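Long-range contacts in Crov588 (Cafeteriavirus, PDB 6NYR), which is of unknown function but folds into a nearly closed ring of FNIP-type leucine-rich repeats, a circular form of the LRR architecture: residues 1-5 / 674-679; 42-48 / 65-71; 453-457 / 476-480; 633-637 / 655-659. All coordinates share one frame; numbering follows the deposited sequence.

Overall arrangement
The chain coils through leucine-rich repeats into a ring, its short strands, parallel from 10-12 onward, following one another in sequence order from one terminus to the other. Contact 1 brings the N-terminal loop against the last strand, 674-678, and so spans the whole repeat array. Contacts 2, 3 and 4 follow one another within it, each between successive coils. Contact 4 touches contact 1, their centres about 13 Å apart, while contact 2 lies about 25 Å from contact 1. Contact 3 sits across the ring, its centre about 57 Å from that of contact 2. Short-range stacking between coils thus builds the curve, and the meeting of the termini closes it.

Contact 1: 1-5 / 674-679; sequences MEKYT and KIEYFN
E2 crosses Y677 at about a right angle, and this pair forms the packed part of the contact. E2 OE1 comes 3.2 Å from Y677 CB, its carboxylate tilted 53° to the tyrosine ring. The other carboxylate oxygen, E2 OE2, crowds the N679 amide too closely for the details there to be trusted. This is the seam of the circular LRR: the N-terminal loop meets the last strand, 674-678, which is bonded through its backbone to strand 651-655, whereas K3 N is hydrogen-bonded to N14 OD1, just after strand 10-12. Across the seam itself side chains do most of the work, without a ladder of backbone bonds. On either side of E2 the contact is looser and faces solvent. At one end the thioether of M1 lies across F678 and N679. The M1 chain is extended throughout, with CG anti to the backbone N (chi1 -170°), which carries SD to within 3.7 Å of F678 CB and CE to 3.6 Å from N679 CB. The sulfur also meets the backbone amide: N679 N to M1 SD is a weak hydrogen bond of 3.4 Å, long but almost straight at 176°. At the other end K3 and K674 approach tip to tip, K3 NZ standing 3.0 Å from K674 NZ, two donors whose like charges would probably repel unless one amine is neutral. Some relief may come from E676, whose OE2 forms a long salt bridge of 3.6 Å with K3 NZ.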
loop_
_atom_site.group_PDB
_atom_site.type_symbol
_atom_site.label_atom_id
_atom_site.label_comp_id
_atom_site.label_asym_id
_atom_site.label_seq_id
_atom_site.Cartn_x
_atom_site.Cartn_y
_atom_site.Cartn_z
ATOM N N MET A 1 12.980 -17.193 5.954
ATOM C CA MET A 1 12.046 -18.225 5.413
ATOM C C MET A 1 12.092 -19.500 6.255
ATOM O O MET A 1 11.232 -20.370 6.115
ATOM C CB MET A 1 12.385 -18.536 3.953
ATOM C CG MET A 1 11.349 -19.396 3.242
ATOM S SD MET A 1 11.543 -19.383 1.448
ATOM C CE MET A 1 10.073 -20.275 0.933
ATOM N N GLU A 2 13.108 -19.617 7.128
ATOM C CA GLU A 2 13.154 -20.678 8.144
ATOM C C GLU A 2 13.963 -20.118 9.320
ATOM O O GLU A 2 15.160 -20.376 9.475
ATOM C CB GLU A 2 13.784 -21.956 7.595
ATOM C CG GLU A 2 13.098 -22.524 6.364
ATOM C CD GLU A 2 13.681 -23.862 5.946
ATOM O OE1 GLU A 2 14.689 -24.285 6.548
ATOM O OE2 GLU A 2 13.137 -24.492 5.016
ATOM N N LYS A 3 13.288 -19.338 10.171
ATOM C CA LYS A 3 13.953 -18.628 11.263
ATOM C C LYS A 3 12.962 -17.891 12.154
ATOM O O LYS A 3 11.756 -17.940 11.909
ATOM C CB LYS A 3 14.954 -17.639 10.644
ATOM C CG LYS A 3 16.166 -17.247 11.433
ATOM C CD LYS A 3 17.034 -16.340 10.523
ATOM C CE LYS A 3 16.194 -15.189 9.950
ATOM N NZ LYS A 3 16.949 -13.964 9.600
ATOM N N TYR A 4 13.452 -17.218 13.196
ATOM C CA TYR A 4 12.701 -16.170 13.884
ATOM C C TYR A 4 13.388 -14.844 13.545
ATOM O O TYR A 4 14.544 -14.820 13.103
ATOM C CB TYR A 4 12.594 -16.386 15.404
ATOM C CG TYR A 4 13.825 -16.087 16.194
ATOM C CD1 TYR A 4 14.139 -14.782 16.547
ATOM C CD2 TYR A 4 14.659 -17.104 16.625
ATOM C CE1 TYR A 4 15.268 -14.493 17.277
ATOM C CE2 TYR A 4 15.792 -16.827 17.363
ATOM C CZ TYR A 4 16.091 -15.519 17.685
ATOM O OH TYR A 4 17.218 -15.234 18.422
ATOM N N THR A 5 12.686 -13.728 13.765
ATOM C CA THR A 5 13.230 -12.415 13.446
ATOM C C THR A 5 12.881 -11.355 14.484
ATOM O O THR A 5 11.756 -11.312 14.982
ATOM C CB THR A 5 12.725 -11.935 12.069
ATOM O OG1 THR A 5 11.346 -11.546 12.179
ATOM C CG2 THR A 5 12.846 -13.038 11.025
ATOM N N LYS A 674 25.834 -16.123 10.047
ATOM C CA LYS A 674 24.472 -16.604 10.230
ATOM C C LYS A 674 23.998 -17.271 8.948
ATOM O O LYS A 674 24.263 -16.782 7.846
ATOM C CB LYS A 674 23.569 -15.434 10.622
ATOM C CG LYS A 674 22.092 -15.715 10.628
ATOM C CD LYS A 674 21.411 -14.884 9.553
ATOM C CE LYS A 674 19.916 -14.772 9.803
ATOM N NZ LYS A 674 19.622 -13.758 10.854
ATOM N N ILE A 675 23.309 -18.399 9.094
ATOM C CA ILE A 675 22.849 -19.190 7.958
ATOM C C ILE A 675 21.342 -19.012 7.823
ATOM O O ILE A 675 20.589 -19.273 8.769
ATOM C CB ILE A 675 23.207 -20.676 8.112
ATOM C CG1 ILE A 675 24.722 -20.871 8.080
ATOM C CG2 ILE A 675 22.549 -21.495 7.009
ATOM C CD1 ILE A 675 25.178 -22.188 8.668
ATOM N N GLU A 676 20.912 -18.567 6.646
ATOM C CA GLU A 676 19.501 -18.424 6.311
ATOM C C GLU A 676 19.112 -19.505 5.311
ATOM O O GLU A 676 19.764 -19.656 4.273
ATOM C CB GLU A 676 19.219 -17.039 5.721
ATOM C CG GLU A 676 19.208 -15.920 6.747
ATOM C CD GLU A 676 18.956 -14.554 6.131
ATOM O OE1 GLU A 676 18.490 -14.497 4.975
ATOM O OE2 GLU A 676 19.238 -13.538 6.802
ATOM N N TYR A 677 18.051 -20.244 5.614
ATOM C CA TYR A 677 17.563 -21.287 4.722
ATOM C C TYR A 677 16.332 -20.790 3.970
ATOM O O TYR A 677 15.580 -19.945 4.461
ATOM C CB TYR A 677 17.214 -22.571 5.488
ATOM C CG TYR A 677 18.390 -23.208 6.193
ATOM C CD1 TYR A 677 19.493 -23.657 5.476
ATOM C CD2 TYR A 677 18.394 -23.379 7.573
ATOM C CE1 TYR A 677 20.573 -24.238 6.113
ATOM C CE2 TYR A 677 19.470 -23.964 8.218
ATOM C CZ TYR A 677 20.553 -24.392 7.482
ATOM O OH TYR A 677 21.622 -24.974 8.121
ATOM N N PHE A 678 16.141 -21.315 2.763
ATOM C CA PHE A 678 14.913 -21.084 2.014
ATOM C C PHE A 678 14.359 -22.412 1.516
ATOM O O PHE A 678 15.050 -23.435 1.484
ATOM C CB PHE A 678 15.109 -20.106 0.831
ATOM C CG PHE A 678 16.078 -20.576 -0.220
ATOM C CD1 PHE A 678 15.655 -21.378 -1.269
ATOM C CD2 PHE A 678 17.407 -20.188 -0.175
ATOM C CE1 PHE A 678 16.543 -21.802 -2.238
ATOM C CE2 PHE A 678 18.299 -20.609 -1.142
ATOM C CZ PHE A 678 17.865 -21.413 -2.176
ATOM N N ASN A 679 13.078 -22.380 1.152
ATOM C CA ASN A 679 12.335 -23.543 0.692
ATOM C C ASN A 679 11.974 -23.384 -0.786
ATOM O O ASN A 679 12.215 -22.344 -1.411
ATOM C CB ASN A 679 11.054 -23.732 1.504
ATOM C CG ASN A 679 11.299 -24.327 2.868
ATOM O OD1 ASN A 679 10.997 -23.707 3.887
ATOM N ND2 ASN A 679 11.838 -25.537 2.899
#

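Contact 2: 42-48 / 65-71; sequences FNQEIDH and FNKDVNF
D47 OD1 is gripped by two successive backbone amides of the next coil. N70 N approaches at 3.0 Å on the syn lone pair of D47 OD1, whereas F71 N, 3.1 Å from D47 OD1, comes from above the carboxylate plane and makes a more bent bond of 143°. Together they hold the carboxylate against the backbone of N70 and F71. Beside it the H48 and F71 side chains run in the same direction, and F71 CB rests over the imidazole face, the ring planes 31° apart. Further in, I46 and V69 meet through their branches, CD1 of I46 being 4.0 Å from CG1 of V69. I46 CG1 also touches the end of the F65 ring, whose edge receives Q44 O, in the ring plane and 3.3 Å from F65 CE1. At the other end N43, its CG anti to the backbone N (chi1 -168°), turns OD1 toward the neighbouring coil, where N66 N donates to N43 OD1 at 3.0 Å from above the carbonyl plane. N18 OD1 in turn accepts from N43 N, and N66 OD1 from N86 N. Such a run of asparagines, each bonding the backbone of the adjacent coil, resembles the asparagine ladder of leucine-rich repeats.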
loop_
_atom_site.group_PDB
_atom_site.type_symbol
_atom_site.label_atom_id
_atom_site.label_comp_id
_atom_site.label_asym_id
_atom_site.label_seq_id
_atom_site.Cartn_x
_atom_site.Cartn_y
_atom_site.Cartn_z
ATOM N N PHE A 42 2.513 -22.569 15.708
ATOM C CA PHE A 42 2.999 -22.754 17.069
ATOM C C PHE A 42 1.900 -23.320 17.962
ATOM O O PHE A 42 0.801 -22.766 18.055
ATOM C CB PHE A 42 3.510 -21.432 17.647
ATOM C CG PHE A 42 3.951 -21.537 19.078
ATOM C CD1 PHE A 42 5.151 -22.145 19.402
ATOM C CD2 PHE A 42 3.164 -21.030 20.099
ATOM C CE1 PHE A 42 5.559 -22.250 20.720
ATOM C CE2 PHE A 42 3.568 -21.128 21.418
ATOM C CZ PHE A 42 4.767 -21.739 21.728
ATOM N N ASN A 43 2.209 -24.434 18.633
ATOM C CA ASN A 43 1.281 -25.084 19.553
ATOM C C ASN A 43 2.101 -25.843 20.600
ATOM O O ASN A 43 2.182 -27.071 20.612
ATOM C CB ASN A 43 0.319 -26.008 18.801
ATOM C CG ASN A 43 -0.841 -26.470 19.660
ATOM O OD1 ASN A 43 -1.178 -25.838 20.659
ATOM N ND2 ASN A 43 -1.459 -27.577 19.274
ATOM N N GLN A 44 2.721 -25.094 21.509
ATOM C CA GLN A 44 3.538 -25.666 22.572
ATOM C C GLN A 44 3.252 -24.917 23.868
ATOM O O GLN A 44 2.780 -23.776 23.856
ATOM C CB GLN A 44 5.033 -25.591 22.235
ATOM C CG GLN A 44 5.430 -26.304 20.948
ATOM C CD GLN A 44 5.254 -27.805 21.013
ATOM O OE1 GLN A 44 5.291 -28.401 22.089
ATOM N NE2 GLN A 44 5.054 -28.426 19.854
ATOM N N GLU A 45 3.543 -25.571 24.994
ATOM C CA GLU A 45 3.370 -24.945 26.298
ATOM C C GLU A 45 4.125 -23.622 26.360
ATOM O O GLU A 45 5.183 -23.457 25.746
ATOM C CB GLU A 45 3.876 -25.872 27.407
ATOM C CG GLU A 45 3.188 -27.224 27.486
ATOM C CD GLU A 45 1.771 -27.130 28.015
ATOM O OE1 GLU A 45 1.490 -26.204 28.807
ATOM O OE2 GLU A 45 0.936 -27.976 27.634
ATOM N N ILE A 46 3.563 -22.665 27.095
ATOM C CA ILE A 46 4.229 -21.387 27.312
ATOM C C ILE A 46 4.131 -20.968 28.773
ATOM O O ILE A 46 4.484 -19.836 29.132
ATOM C CB ILE A 46 3.644 -20.291 26.401
ATOM C CG1 ILE A 46 2.154 -20.071 26.692
ATOM C CG2 ILE A 46 3.821 -20.656 24.933
ATOM C CD1 ILE A 46 1.848 -18.739 27.338
ATOM N N ASP A 47 3.677 -21.882 29.628
ATOM C CA ASP A 47 3.419 -21.556 31.027
ATOM C C ASP A 47 4.640 -20.948 31.711
ATOM O O ASP A 47 4.674 -19.740 31.966
ATOM C CB ASP A 47 2.961 -22.805 31.792
ATOM C CG ASP A 47 1.446 -22.911 31.901
ATOM O OD1 ASP A 47 0.771 -21.860 31.900
ATOM O OD2 ASP A 47 0.930 -24.045 32.001
ATOM N N HIS A 48 5.645 -21.768 32.013
ATOM C CA HIS A 48 6.808 -21.323 32.768
ATOM C C HIS A 48 8.004 -21.012 31.880
ATOM O O HIS A 48 9.142 -20.999 32.363
ATOM C CB HIS A 48 7.196 -22.369 33.812
ATOM C CG HIS A 48 6.117 -22.659 34.806
ATOM N ND1 HIS A 48 5.177 -23.650 34.623
ATOM C CD2 HIS A 48 5.828 -22.080 35.995
ATOM C CE1 HIS A 48 4.358 -23.671 35.659
ATOM N NE2 HIS A 48 4.731 -22.729 36.506
ATOM N N PHE A 65 -2.727 -22.649 18.322
ATOM C CA PHE A 65 -2.446 -22.840 19.738
ATOM C C PHE A 65 -3.720 -23.149 20.516
ATOM O O PHE A 65 -4.700 -22.402 20.445
ATOM C CB PHE A 65 -1.774 -21.572 20.282
ATOM C CG PHE A 65 -1.503 -21.592 21.755
ATOM C CD1 PHE A 65 -0.401 -22.258 22.256
ATOM C CD2 PHE A 65 -2.335 -20.919 22.637
ATOM C CE1 PHE A 65 -0.137 -22.270 23.610
ATOM C CE2 PHE A 65 -2.077 -20.927 23.995
ATOM C CZ PHE A 65 -0.973 -21.603 24.481
ATOM N N ASN A 66 -3.702 -24.266 21.260
ATOM C CA ASN A 66 -4.731 -24.544 22.265
ATOM C C ASN A 66 -4.100 -25.372 23.390
ATOM O O ASN A 66 -4.327 -26.575 23.532
ATOM C CB ASN A 66 -5.957 -25.263 21.692
ATOM C CG ASN A 66 -7.122 -25.298 22.680
ATOM O OD1 ASN A 66 -7.119 -24.580 23.685
ATOM N ND2 ASN A 66 -8.122 -26.130 22.393
ATOM N N LYS A 67 -3.285 -24.715 24.208
ATOM C CA LYS A 67 -2.739 -25.311 25.416
ATOM C C LYS A 67 -3.347 -24.631 26.637
ATOM O O LYS A 67 -3.654 -23.435 26.608
ATOM C CB LYS A 67 -1.211 -25.180 25.468
ATOM C CG LYS A 67 -0.476 -25.843 24.318
ATOM C CD LYS A 67 -0.787 -27.326 24.235
ATOM C CE LYS A 67 0.103 -28.017 23.215
ATOM N NZ LYS A 67 -0.328 -29.419 22.959
ATOM N N ASP A 68 -3.519 -25.394 27.716
ATOM C CA ASP A 68 -3.913 -24.789 28.983
ATOM C C ASP A 68 -2.837 -23.808 29.426
ATOM O O ASP A 68 -1.643 -24.112 29.373
ATOM C CB ASP A 68 -4.144 -25.858 30.048
ATOM C CG ASP A 68 -5.349 -26.726 29.744
ATOM O OD1 ASP A 68 -5.436 -27.251 28.613
ATOM O OD2 ASP A 68 -6.212 -26.878 30.636
ATOM N N VAL A 69 -3.264 -22.618 29.833
ATOM C CA VAL A 69 -2.368 -21.521 30.177
ATOM C C VAL A 69 -2.820 -20.971 31.523
ATOM O O VAL A 69 -3.875 -20.332 31.610
ATOM C CB VAL A 69 -2.372 -20.423 29.107
ATOM C CG1 VAL A 69 -1.458 -19.279 29.506
ATOM C CG2 VAL A 69 -1.956 -20.994 27.751
ATOM N N ASN A 70 -2.035 -21.223 32.569
ATOM C CA ASN A 70 -2.419 -20.810 33.909
ATOM C C ASN A 70 -1.342 -20.069 34.688
ATOM O O ASN A 70 -1.597 -19.676 35.832
ATOM C CB ASN A 70 -2.866 -22.034 34.727
ATOM C CG ASN A 70 -4.237 -22.534 34.328
ATOM O OD1 ASN A 70 -5.251 -22.083 34.862
ATOM N ND2 ASN A 70 -4.277 -23.461 33.377
ATOM N N PHE A 71 -0.152 -19.870 34.122
ATOM C CA PHE A 71 0.943 -19.247 34.851
ATOM C C PHE A 71 1.650 -18.202 33.991
ATOM O O PHE A 71 2.854 -18.255 33.754
ATOM C CB PHE A 71 1.922 -20.309 35.352
ATOM C CG PHE A 71 1.370 -21.160 36.455
ATOM C CD1 PHE A 71 1.179 -20.623 37.717
ATOM C CD2 PHE A 71 1.028 -22.482 36.238
ATOM C CE1 PHE A 71 0.664 -21.386 38.741
ATOM C CE2 PHE A 71 0.510 -23.255 37.261
ATOM C CZ PHE A 71 0.329 -22.704 38.515
#

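Contact 3: 453-457 / 476-480; sequences HLSFG and LELGH
L454 begins the pairing with L476, the two side chains lying side by side and pointing the same way into the interior of the coil. Each has CG anti to its own nitrogen (chi1 175° in L454), and L454 CD2 rests 4.1 Å from L476 CD1. The carbonyl of L454 serves the neighbouring strand twice: E477 N donates to L454 O at 3.0 Å, in the carbonyl plane, while L476 CA brings a C-H to the same oxygen at 3.4 Å. S455 faces the other way, alongside E477, with its CB 3.8 Å from E477 CB. The polar ends of this pair find other partners, S455 OG with S433 OG of the flanking strand, and E477 OE1 with the hydroxyl of Y475, two residues earlier on its own strand. This is the parallel ladder of the leucine-rich repeat, in which one short strand per coil alternates a leucine directed into the core with a polar residue on the opposite face. At F456 the direction of donation reverses, and F456 N bonds E477 O at 2.9 Å, nearly along the C=O axis. That carbonyl also lies at the edge of the F456 ring, in its plane. The ring turns inward alongside L478, F456 CD1 meeting L478 CD2 at 4.0 Å, and is further packed against F434 of the preceding coil and stacked on F460. Beyond the strand the chains stay close through two glycines: G457 O receives a C-H from G479 CA at 3.4 Å, almost in line (170°).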
loop_
_atom_site.group_PDB
_atom_site.type_symbol
_atom_site.label_atom_id
_atom_site.label_comp_id
_atom_site.label_asym_id
_atom_site.label_seq_id
_atom_site.Cartn_x
_atom_site.Cartn_y
_atom_site.Cartn_z
ATOM N N HIS A 453 10.761 14.230 -16.802
ATOM C CA HIS A 453 10.325 12.842 -16.857
ATOM C C HIS A 453 9.501 12.603 -18.111
ATOM O O HIS A 453 8.510 13.299 -18.351
ATOM C CB HIS A 453 9.498 12.460 -15.632
ATOM C CG HIS A 453 10.296 12.341 -14.375
ATOM N ND1 HIS A 453 10.368 11.194 -13.622
ATOM C CD2 HIS A 453 11.112 13.225 -13.776
ATOM C CE1 HIS A 453 11.142 11.408 -12.570
ATOM N NE2 HIS A 453 11.570 12.651 -12.620
ATOM N N LEU A 454 9.903 11.605 -18.894
ATOM C CA LEU A 454 9.190 11.220 -20.106
ATOM C C LEU A 454 9.087 9.706 -20.152
ATOM O O LEU A 454 10.096 9.008 -20.011
ATOM C CB LEU A 454 9.901 11.746 -21.356
ATOM C CG LEU A 454 9.341 11.323 -22.712
ATOM C CD1 LEU A 454 7.914 11.791 -22.906
ATOM C CD2 LEU A 454 10.239 11.852 -23.829
ATOM N N SER A 455 7.874 9.200 -20.355
ATOM C CA SER A 455 7.643 7.767 -20.455
ATOM C C SER A 455 6.653 7.504 -21.577
ATOM O O SER A 455 5.681 8.248 -21.745
ATOM C CB SER A 455 7.115 7.188 -19.139
ATOM O OG SER A 455 5.749 7.506 -18.961
ATOM N N PHE A 456 6.897 6.434 -22.328
ATOM C CA PHE A 456 6.058 6.038 -23.445
ATOM C C PHE A 456 5.369 4.715 -23.143
ATOM O O PHE A 456 5.841 3.909 -22.336
ATOM C CB PHE A 456 6.879 5.908 -24.736
ATOM C CG PHE A 456 7.398 7.213 -25.261
ATOM C CD1 PHE A 456 8.617 7.712 -24.834
ATOM C CD2 PHE A 456 6.678 7.933 -26.199
ATOM C CE1 PHE A 456 9.098 8.915 -25.324
ATOM C CE2 PHE A 456 7.154 9.129 -26.690
ATOM C CZ PHE A 456 8.365 9.621 -26.251
ATOM N N GLY A 457 4.242 4.496 -23.815
ATOM C CA GLY A 457 3.444 3.304 -23.630
ATOM C C GLY A 457 3.795 2.193 -24.599
ATOM O O GLY A 457 4.840 2.203 -25.254
ATOM N N LEU A 476 13.916 8.633 -18.743
ATOM C CA LEU A 476 13.359 8.231 -20.028
ATOM C C LEU A 476 12.987 6.761 -19.946
ATOM O O LEU A 476 13.858 5.904 -19.766
ATOM C CB LEU A 476 14.353 8.473 -21.166
ATOM C CG LEU A 476 13.942 7.968 -22.548
ATOM C CD1 LEU A 476 12.622 8.602 -22.969
ATOM C CD2 LEU A 476 15.027 8.239 -23.574
ATOM N N GLU A 477 11.696 6.473 -20.080
ATOM C CA GLU A 477 11.191 5.108 -20.100
ATOM C C GLU A 477 10.549 4.851 -21.454
ATOM O O GLU A 477 9.583 5.525 -21.826
ATOM C CB GLU A 477 10.175 4.879 -18.984
ATOM C CG GLU A 477 9.511 3.514 -19.041
ATOM C CD GLU A 477 8.637 3.244 -17.838
ATOM O OE1 GLU A 477 8.619 4.087 -16.917
ATOM O OE2 GLU A 477 7.966 2.193 -17.817
ATOM N N LEU A 478 11.079 3.878 -22.183
ATOM C CA LEU A 478 10.527 3.470 -23.465
ATOM C C LEU A 478 9.728 2.187 -23.278
ATOM O O LEU A 478 9.993 1.390 -22.373
ATOM C CB LEU A 478 11.637 3.276 -24.498
ATOM C CG LEU A 478 12.362 4.587 -24.812
ATOM C CD1 LEU A 478 13.806 4.348 -25.209
ATOM C CD2 LEU A 478 11.628 5.352 -25.909
ATOM N N GLY A 479 8.741 1.996 -24.150
ATOM C CA GLY A 479 7.713 1.004 -23.944
ATOM C C GLY A 479 7.961 -0.292 -24.689
ATOM O O GLY A 479 9.016 -0.523 -25.279
ATOM N N HIS A 480 6.938 -1.151 -24.655
ATOM C CA HIS A 480 7.059 -2.514 -25.159
ATOM C C HIS A 480 7.610 -2.549 -26.577
ATOM O O HIS A 480 8.528 -3.319 -26.880
ATOM C CB HIS A 480 5.688 -3.202 -25.104
ATOM C CG HIS A 480 5.743 -4.683 -25.320
ATOM N ND1 HIS A 480 5.829 -5.254 -26.572
ATOM C CD2 HIS A 480 5.722 -5.709 -24.438
ATOM C CE1 HIS A 480 5.867 -6.569 -26.450
ATOM N NE2 HIS A 480 5.799 -6.871 -25.166
#

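Contact 4: 633-637 / 655-659; sequences GWYFN and YYGNK
W634 sets the edge of its pyrrole ring against the face of Y655 in a T-shaped stack, the planes 86° apart and the two ring centroids separated by 4.5 Å. Two atoms of the indole do the touching: W634 CD1 lies over the centre of the phenol ring, 3.5 Å from Y655 CE2, and W634 NE1 stands 3.5 Å from Y655 CZ. Both residues have CG anti to the backbone nitrogen (chi1 178° for Y655), and the side chains run alongside each other in the same direction. The other face of the tyrosine is occupied from within its own segment, where G657 N sits over the ring centre, so that the phenol is held between the indole and the following turn. N658 packs beside it. Its ND2 lies in the plane of the Y655 ring at the edge, 3.3 Å from F636 O and 3.6 Å from W634 O. Those carbonyls are presented by a type I turn running from G633 to F636, closed by a weak bond from F636 N to G633 O. N658 itself occupies the N-cap position, yet its side chain makes no capping bond; its backbone N is tied to Y655 O at 3.2 Å. The contact thus joins the loop after strand 629-631 to the junction between strand 651-655 and helix 659-662. F636 and N637 reach I662 and I661 of that helix, and Y656 is bonded through its backbone to F678 in the final strand, 674-678.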
loop_
_atom_site.group_PDB
_atom_site.type_symbol
_atom_site.label_atom_id
_atom_site.label_comp_id
_atom_site.label_asym_id
_atom_site.label_seq_id
_atom_site.Cartn_x
_atom_site.Cartn_y
_atom_site.Cartn_z
ATOM N N GLY A 633 21.517 -20.493 -5.103
ATOM C CA GLY A 633 20.221 -20.811 -5.658
ATOM C C GLY A 633 19.761 -22.221 -5.315
ATOM O O GLY A 633 20.398 -22.959 -4.570
ATOM N N TRP A 634 18.613 -22.577 -5.905
ATOM C CA TRP A 634 17.968 -23.859 -5.630
ATOM C C TRP A 634 18.910 -25.023 -5.898
ATOM O O TRP A 634 19.077 -25.906 -5.050
ATOM C CB TRP A 634 16.714 -23.945 -6.505
ATOM C CG TRP A 634 15.682 -24.961 -6.154
ATOM C CD1 TRP A 634 15.656 -25.786 -5.070
ATOM C CD2 TRP A 634 14.497 -25.249 -6.908
ATOM N NE1 TRP A 634 14.531 -26.577 -5.105
ATOM C CE2 TRP A 634 13.803 -26.264 -6.224
ATOM C CE3 TRP A 634 13.958 -24.746 -8.096
ATOM C CZ2 TRP A 634 12.594 -26.783 -6.688
ATOM C CZ3 TRP A 634 12.763 -25.266 -8.556
ATOM C CH2 TRP A 634 12.096 -26.277 -7.855
ATOM N N TYR A 635 19.555 -25.028 -7.058
ATOM C CA TYR A 635 20.276 -26.205 -7.525
ATOM C C TYR A 635 21.721 -26.276 -7.034
ATOM O O TYR A 635 22.427 -27.231 -7.378
ATOM C CB TYR A 635 20.250 -26.250 -9.063
ATOM C CG TYR A 635 18.891 -26.562 -9.664
ATOM C CD1 TYR A 635 17.801 -26.857 -8.859
ATOM C CD2 TYR A 635 18.705 -26.575 -11.041
ATOM C CE1 TYR A 635 16.561 -27.148 -9.403
ATOM C CE2 TYR A 635 17.468 -26.867 -11.596
ATOM C CZ TYR A 635 16.399 -27.152 -10.771
ATOM O OH TYR A 635 15.167 -27.442 -11.308
ATOM N N PHE A 636 22.176 -25.317 -6.228
ATOM C CA PHE A 636 23.558 -25.342 -5.769
ATOM C C PHE A 636 23.772 -26.497 -4.797
ATOM O O PHE A 636 23.074 -26.611 -3.784
ATOM C CB PHE A 636 23.936 -24.028 -5.091
ATOM C CG PHE A 636 25.336 -24.016 -4.536
ATOM C CD1 PHE A 636 26.426 -23.833 -5.370
ATOM C CD2 PHE A 636 25.561 -24.199 -3.183
ATOM C CE1 PHE A 636 27.714 -23.823 -4.861
ATOM C CE2 PHE A 636 26.843 -24.192 -2.669
ATOM C CZ PHE A 636 27.922 -24.002 -3.509
ATOM N N ASN A 637 24.746 -27.347 -5.105
ATOM C CA ASN A 637 24.925 -28.621 -4.415
ATOM C C ASN A 637 26.413 -28.944 -4.310
ATOM O O ASN A 637 26.901 -29.956 -4.815
ATOM C CB ASN A 637 24.166 -29.715 -5.163
ATOM C CG ASN A 637 23.818 -30.894 -4.285
ATOM O OD1 ASN A 637 23.554 -30.735 -3.092
ATOM N ND2 ASN A 637 23.818 -32.089 -4.866
ATOM N N TYR A 655 19.652 -23.251 0.255
ATOM C CA TYR A 655 18.467 -24.091 0.131
ATOM C C TYR A 655 18.514 -25.158 1.217
ATOM O O TYR A 655 19.493 -25.908 1.312
ATOM C CB TYR A 655 18.390 -24.732 -1.251
ATOM C CG TYR A 655 17.207 -25.666 -1.429
ATOM C CD1 TYR A 655 15.940 -25.309 -0.981
ATOM C CD2 TYR A 655 17.351 -26.896 -2.058
ATOM C CE1 TYR A 655 14.857 -26.155 -1.141
ATOM C CE2 TYR A 655 16.272 -27.746 -2.227
ATOM C CZ TYR A 655 15.025 -27.370 -1.767
ATOM O OH TYR A 655 13.943 -28.211 -1.931
ATOM N N TYR A 656 17.471 -25.213 2.047
ATOM C CA TYR A 656 17.442 -26.184 3.135
ATOM C C TYR A 656 17.707 -27.596 2.635
ATOM O O TYR A 656 18.477 -28.343 3.251
ATOM C CB TYR A 656 16.092 -26.121 3.844
ATOM C CG TYR A 656 16.025 -26.939 5.107
ATOM C CD1 TYR A 656 16.533 -26.444 6.297
ATOM C CD2 TYR A 656 15.455 -28.205 5.111
ATOM C CE1 TYR A 656 16.477 -27.183 7.459
ATOM C CE2 TYR A 656 15.395 -28.953 6.267
ATOM C CZ TYR A 656 15.909 -28.438 7.438
ATOM O OH TYR A 656 15.854 -29.178 8.597
ATOM N N GLY A 657 17.086 -27.977 1.518
ATOM C CA GLY A 657 17.160 -29.350 1.056
ATOM C C GLY A 657 18.569 -29.882 0.899
ATOM O O GLY A 657 18.795 -31.090 1.025
ATOM N N ASN A 658 19.533 -29.003 0.625
ATOM C CA ASN A 658 20.907 -29.422 0.385
ATOM C C ASN A 658 21.844 -29.081 1.536
ATOM O O ASN A 658 23.060 -29.254 1.401
ATOM C CB ASN A 658 21.450 -28.799 -0.909
ATOM C CG ASN A 658 20.840 -29.403 -2.153
ATOM O OD1 ASN A 658 20.654 -30.616 -2.235
ATOM N ND2 ASN A 658 20.533 -28.563 -3.133
ATOM N N LYS A 659 21.315 -28.603 2.664
ATOM C CA LYS A 659 22.182 -28.155 3.751
ATOM C C LYS A 659 23.168 -29.252 4.144
ATOM O O LYS A 659 24.376 -29.011 4.264
ATOM C CB LYS A 659 21.334 -27.716 4.949
ATOM C CG LYS A 659 20.534 -28.821 5.620
ATOM C CD LYS A 659 19.734 -28.276 6.807
ATOM C CE LYS A 659 19.098 -29.395 7.626
ATOM N NZ LYS A 659 20.106 -30.322 8.218
#